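PDB 6LBK: Poly(A) RNA polymerase GLD2 from Rattus norvegicus, which probably adds successive AMP units to the 3' ends of selected cytoplasmic mRNAs and a single nucleotide to specific microRNAs. Local coordinates for residues R221-V233 with I326-A338. The protein carries 1 engineered substitution. Numbering follows the deposited sequence.
Sequences RGTLSSYSLVLMV and ICVEEPFDGTNTA
Tyr227 reaches out from the first turn of helix 226-239 and donates its phenolic OH to Glu330 OE2 at 2.6 Å. With CG anti to the backbone N (chi1 -170°), the ring extends far enough for its OH to meet that oxygen from above the carboxylate plane. Pro331 CD abuts Tyr227 OH at 3.3 Å, and Leu231 CD1 covers one ring face over its centre. From the next residue of the helix, Ser228 OG shares a 2.7 Å hydrogen bond with Thr337 OG1; Ser225 OG, at the N-cap position, bonds to the same Ser228 hydroxyl, serines being short enough to keep these hydroxyls close to the helix start. Branched apolar ends fill in beside them: Leu231 CD1 packs on Val328 CG1 at 3.6 Å, while Leu224 CD2 meets Ile326 CD1.

Behind this first shell, Glu330 OE1 accepts from the backbone N of both Phe332 and Asp333, and OE2 also bonds to Asn186 of helix 182-194. A glutamine here would remove the carboxylate charge and probably set an NH2 against either the Asn186 amide or the Phe332 and Asp333 N-H groups, leaving them without an acceptor. Asn336 suits its place because its amide both accepts and donates: OD1 takes Ala338 N, an Asx turn, and Val328 N on the opposite face of its plane, while ND2 gives a 2.7 Å bond to Ile326 O. The arrangement seats segment 326-338, largely in the PAP-associated region of a Cid1-family polymerase, against the N-terminal turns of helix 226-239, with the Tyr227 side chain about 9 Å from that of Asp111, a probable catalytic magnesium ligand.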
loop_
_atom_site.group_PDB
_atom_site.type_symbol
_atom_site.label_atom_id
_atom_site.label_comp_id
_atom_site.label_asym_id
_atom_site.label_seq_id
_atom_site.Cartn_x
_atom_site.Cartn_y
_atom_site.Cartn_z
ATOM N N ARG A 221 -7.260 8.092 -10.895
ATOM C CA ARG A 221 -8.367 7.911 -11.822
ATOM C C ARG A 221 -9.715 7.766 -11.114
ATOM O O ARG A 221 -10.691 7.361 -11.748
ATOM C CB ARG A 221 -8.108 6.702 -12.718
ATOM C CG ARG A 221 -6.897 6.902 -13.615
ATOM C CD ARG A 221 -6.915 5.998 -14.824
ATOM N NE ARG A 221 -8.211 6.111 -15.485
ATOM C CZ ARG A 221 -8.558 7.140 -16.258
ATOM N NH1 ARG A 221 -9.759 7.175 -16.818
ATOM N NH2 ARG A 221 -7.707 8.138 -16.468
ATOM N N GLY A 222 -9.784 8.056 -9.813
ATOM C CA GLY A 222 -11.034 8.072 -9.077
ATOM C C GLY A 222 -11.351 6.866 -8.199
ATOM O O GLY A 222 -12.351 6.911 -7.474
ATOM N N THR A 223 -10.526 5.806 -8.213
ATOM C CA THR A 223 -10.799 4.542 -7.532
ATOM C C THR A 223 -9.902 4.346 -6.300
ATOM O O THR A 223 -9.440 5.321 -5.700
ATOM C CB THR A 223 -10.679 3.408 -8.555
ATOM O OG1 THR A 223 -9.413 3.479 -9.236
ATOM C CG2 THR A 223 -11.837 3.450 -9.561
ATOM N N LEU A 224 -9.675 3.076 -5.907
ATOM C CA LEU A 224 -9.055 2.778 -4.612
ATOM C C LEU A 224 -7.533 2.829 -4.658
ATOM O O LEU A 224 -6.902 2.131 -5.455
ATOM C CB LEU A 224 -9.457 1.391 -4.141
ATOM C CG LEU A 224 -10.909 1.118 -3.817
ATOM C CD1 LEU A 224 -11.050 -0.360 -3.715
ATOM C CD2 LEU A 224 -11.210 1.801 -2.496
ATOM N N SER A 225 -6.936 3.576 -3.740
ATOM C CA SER A 225 -5.488 3.586 -3.664
ATOM C C SER A 225 -4.982 2.250 -3.138
ATOM O O SER A 225 -5.685 1.534 -2.420
ATOM C CB SER A 225 -4.989 4.721 -2.764
ATOM O OG SER A 225 -5.354 4.504 -1.418
ATOM N N SER A 226 -3.738 1.923 -3.509
ATOM C CA SER A 226 -3.127 0.693 -3.027
ATOM C C SER A 226 -3.123 0.663 -1.512
ATOM O O SER A 226 -3.352 -0.390 -0.901
ATOM C CB SER A 226 -1.706 0.583 -3.554
ATOM O OG SER A 226 -1.702 0.134 -4.896
ATOM N N TYR A 227 -2.856 1.818 -0.890
ATOM C CA TYR A 227 -2.843 1.911 0.566
ATOM C C TYR A 227 -4.228 1.648 1.144
ATOM O O TYR A 227 -4.356 0.984 2.181
ATOM C CB TYR A 227 -2.325 3.282 0.989
ATOM C CG TYR A 227 -2.014 3.468 2.463
ATOM C CD1 TYR A 227 -1.439 2.448 3.217
ATOM C CD2 TYR A 227 -2.250 4.697 3.092
ATOM C CE1 TYR A 227 -1.126 2.636 4.569
ATOM C CE2 TYR A 227 -1.942 4.896 4.437
ATOM C CZ TYR A 227 -1.370 3.856 5.171
ATOM O OH TYR A 227 -1.047 4.052 6.504
ATOM N N SER A 228 -5.277 2.168 0.495
ATOM C CA SER A 228 -6.633 1.870 0.949
ATOM C C SER A 228 -6.893 0.378 0.920
ATOM O O SER A 228 -7.391 -0.194 1.894
ATOM C CB SER A 228 -7.650 2.584 0.078
ATOM O OG SER A 228 -7.587 3.975 0.300
ATOM N N LEU A 229 -6.532 -0.276 -0.185
ATOM C CA LEU A 229 -6.737 -1.718 -0.298
ATOM C C LEU A 229 -5.982 -2.469 0.783
ATOM O O LEU A 229 -6.520 -3.393 1.391
ATOM C CB LEU A 229 -6.297 -2.220 -1.666
ATOM C CG LEU A 229 -7.269 -2.310 -2.813
ATOM C CD1 LEU A 229 -6.453 -2.791 -3.958
ATOM C CD2 LEU A 229 -8.375 -3.304 -2.490
ATOM N N VAL A 230 -4.693 -2.171 0.943
ATOM C CA VAL A 230 -3.874 -2.831 1.956
ATOM C C VAL A 230 -4.516 -2.686 3.308
ATOM O O VAL A 230 -4.542 -3.628 4.098
ATOM C CB VAL A 230 -2.431 -2.271 1.964
ATOM C CG1 VAL A 230 -1.643 -2.919 3.077
ATOM C CG2 VAL A 230 -1.747 -2.557 0.638
ATOM N N LEU A 231 -5.020 -1.505 3.612
ATOM C CA LEU A 231 -5.680 -1.302 4.895
ATOM C C LEU A 231 -6.974 -2.087 4.956
ATOM O O LEU A 231 -7.373 -2.521 6.031
ATOM C CB LEU A 231 -5.936 0.197 5.134
ATOM C CG LEU A 231 -4.747 1.160 5.356
ATOM C CD1 LEU A 231 -5.204 2.603 5.636
ATOM C CD2 LEU A 231 -3.807 0.707 6.460
ATOM N N MET A 232 -7.620 -2.320 3.809
ATOM C CA MET A 232 -8.879 -3.055 3.805
ATOM C C MET A 232 -8.648 -4.557 3.985
ATOM O O MET A 232 -9.383 -5.223 4.726
ATOM C CB MET A 232 -9.623 -2.777 2.513
ATOM C CG MET A 232 -10.324 -1.427 2.466
ATOM S SD MET A 232 -10.762 -0.983 0.753
ATOM C CE MET A 232 -11.904 -2.263 0.284
ATOM N N VAL A 233 -7.640 -5.099 3.290
ATOM C CA VAL A 233 -7.197 -6.473 3.531
ATOM C C VAL A 233 -6.833 -6.655 4.996
ATOM O O VAL A 233 -7.281 -7.606 5.636
ATOM C CB VAL A 233 -6.013 -6.836 2.617
ATOM C CG1 VAL A 233 -5.573 -8.247 2.862
ATOM C CG2 VAL A 233 -6.354 -6.662 1.177
ATOM N N ILE A 326 -16.336 6.225 0.733
ATOM C CA ILE A 326 -15.503 5.224 1.378
ATOM C C ILE A 326 -14.648 5.949 2.410
ATOM O O ILE A 326 -14.114 7.031 2.129
ATOM C CB ILE A 326 -14.640 4.465 0.349
ATOM C CG1 ILE A 326 -15.520 3.870 -0.750
ATOM C CG2 ILE A 326 -13.837 3.323 0.997
ATOM C CD1 ILE A 326 -14.779 2.995 -1.709
ATOM N N CYS A 327 -14.597 5.399 3.626
ATOM C CA CYS A 327 -13.883 5.993 4.761
ATOM C C CYS A 327 -12.897 4.984 5.351
ATOM O O CYS A 327 -13.305 4.078 6.079
ATOM C CB CYS A 327 -14.852 6.465 5.831
ATOM S SG CYS A 327 -15.939 7.777 5.315
ATOM N N VAL A 328 -11.609 5.148 5.067
ATOM C CA VAL A 328 -10.542 4.344 5.663
ATOM C C VAL A 328 -9.631 5.272 6.487
ATOM O O VAL A 328 -9.103 6.253 5.958
ATOM C CB VAL A 328 -9.746 3.598 4.586
ATOM C CG1 VAL A 328 -8.766 2.637 5.216
ATOM C CG2 VAL A 328 -10.681 2.910 3.624
ATOM N N GLU A 329 -9.506 5.010 7.790
ATOM C CA GLU A 329 -8.740 5.878 8.680
ATOM C C GLU A 329 -7.241 5.615 8.519
ATOM O O GLU A 329 -6.781 4.484 8.700
ATOM C CB GLU A 329 -9.152 5.668 10.137
ATOM C CG GLU A 329 -8.457 6.603 11.135
ATOM C CD GLU A 329 -8.654 6.201 12.612
ATOM O OE1 GLU A 329 -8.989 7.082 13.448
ATOM O OE2 GLU A 329 -8.461 5.013 12.948
ATOM N N GLU A 330 -6.477 6.642 8.154
ATOM C CA GLU A 330 -5.029 6.503 8.223
ATOM C C GLU A 330 -4.669 6.174 9.674
ATOM O O GLU A 330 -5.265 6.738 10.593
ATOM C CB GLU A 330 -4.347 7.791 7.736
ATOM C CG GLU A 330 -3.046 7.637 6.938
ATOM C CD GLU A 330 -1.804 7.236 7.765
ATOM O OE1 GLU A 330 -1.720 7.615 8.954
ATOM O OE2 GLU A 330 -0.907 6.540 7.214
ATOM N N PRO A 331 -3.782 5.200 9.921
ATOM C CA PRO A 331 -3.510 4.799 11.317
ATOM C C PRO A 331 -2.667 5.791 12.121
ATOM O O PRO A 331 -2.783 5.799 13.355
ATOM C CB PRO A 331 -2.806 3.442 11.178
ATOM C CG PRO A 331 -2.332 3.381 9.798
ATOM C CD PRO A 331 -3.184 4.280 8.949
ATOM N N PHE A 332 -1.851 6.644 11.490
ATOM C CA PHE A 332 -1.039 7.586 12.255
ATOM C C PHE A 332 -1.674 8.972 12.334
ATOM O O PHE A 332 -1.727 9.550 13.419
ATOM C CB PHE A 332 0.395 7.671 11.682
ATOM C CG PHE A 332 1.237 6.415 11.910
ATOM C CD1 PHE A 332 1.736 6.109 13.173
ATOM C CD2 PHE A 332 1.537 5.559 10.868
ATOM C CE1 PHE A 332 2.503 4.972 13.386
ATOM C CE2 PHE A 332 2.294 4.414 11.082
ATOM C CZ PHE A 332 2.780 4.130 12.342
ATOM N N ASP A 333 -2.169 9.531 11.233
ATOM C CA ASP A 333 -3.001 10.731 11.287
ATOM C C ASP A 333 -4.460 10.400 10.974
ATOM O O ASP A 333 -4.803 9.295 10.547
ATOM C CB ASP A 333 -2.482 11.797 10.324
ATOM C CG ASP A 333 -2.418 11.316 8.906
ATOM O OD1 ASP A 333 -2.773 10.155 8.684
ATOM O OD2 ASP A 333 -1.987 12.067 8.006
ATOM N N GLY A 334 -5.338 11.366 11.207
ATOM C CA GLY A 334 -6.754 11.098 11.034
ATOM C C GLY A 334 -7.331 11.615 9.735
ATOM O O GLY A 334 -7.853 12.735 9.696
ATOM N N THR A 335 -7.238 10.830 8.664
ATOM C CA THR A 335 -7.662 11.285 7.344
ATOM C C THR A 335 -8.125 10.089 6.514
ATOM O O THR A 335 -7.753 8.940 6.774
ATOM C CB THR A 335 -6.537 12.067 6.619
ATOM O OG1 THR A 335 -5.326 11.301 6.600
ATOM C CG2 THR A 335 -6.252 13.418 7.268
ATOM N N ASN A 336 -8.936 10.380 5.497
ATOM C CA ASN A 336 -9.552 9.367 4.642
ATOM C C ASN A 336 -8.609 9.004 3.498
ATOM O O ASN A 336 -8.348 9.837 2.624
ATOM C CB ASN A 336 -10.881 9.869 4.087
ATOM C CG ASN A 336 -11.599 8.821 3.256
ATOM O OD1 ASN A 336 -11.262 7.635 3.297
ATOM N ND2 ASN A 336 -12.603 9.249 2.503
ATOM N N THR A 337 -8.096 7.760 3.496
ATOM C CA THR A 337 -7.188 7.341 2.435
ATOM C C THR A 337 -7.906 7.132 1.108
ATOM O O THR A 337 -7.291 7.294 0.041
ATOM C CB THR A 337 -6.482 6.048 2.825
ATOM O OG1 THR A 337 -7.453 4.988 2.835
ATOM C CG2 THR A 337 -5.810 6.176 4.181
ATOM N N ALA A 338 -9.186 6.760 1.145
ATOM C CA ALA A 338 -9.977 6.552 -0.060
ATOM C C ALA A 338 -10.693 7.824 -0.482
ATOM O O ALA A 338 -11.658 7.767 -1.257
ATOM C CB ALA A 338 -10.988 5.422 0.140
#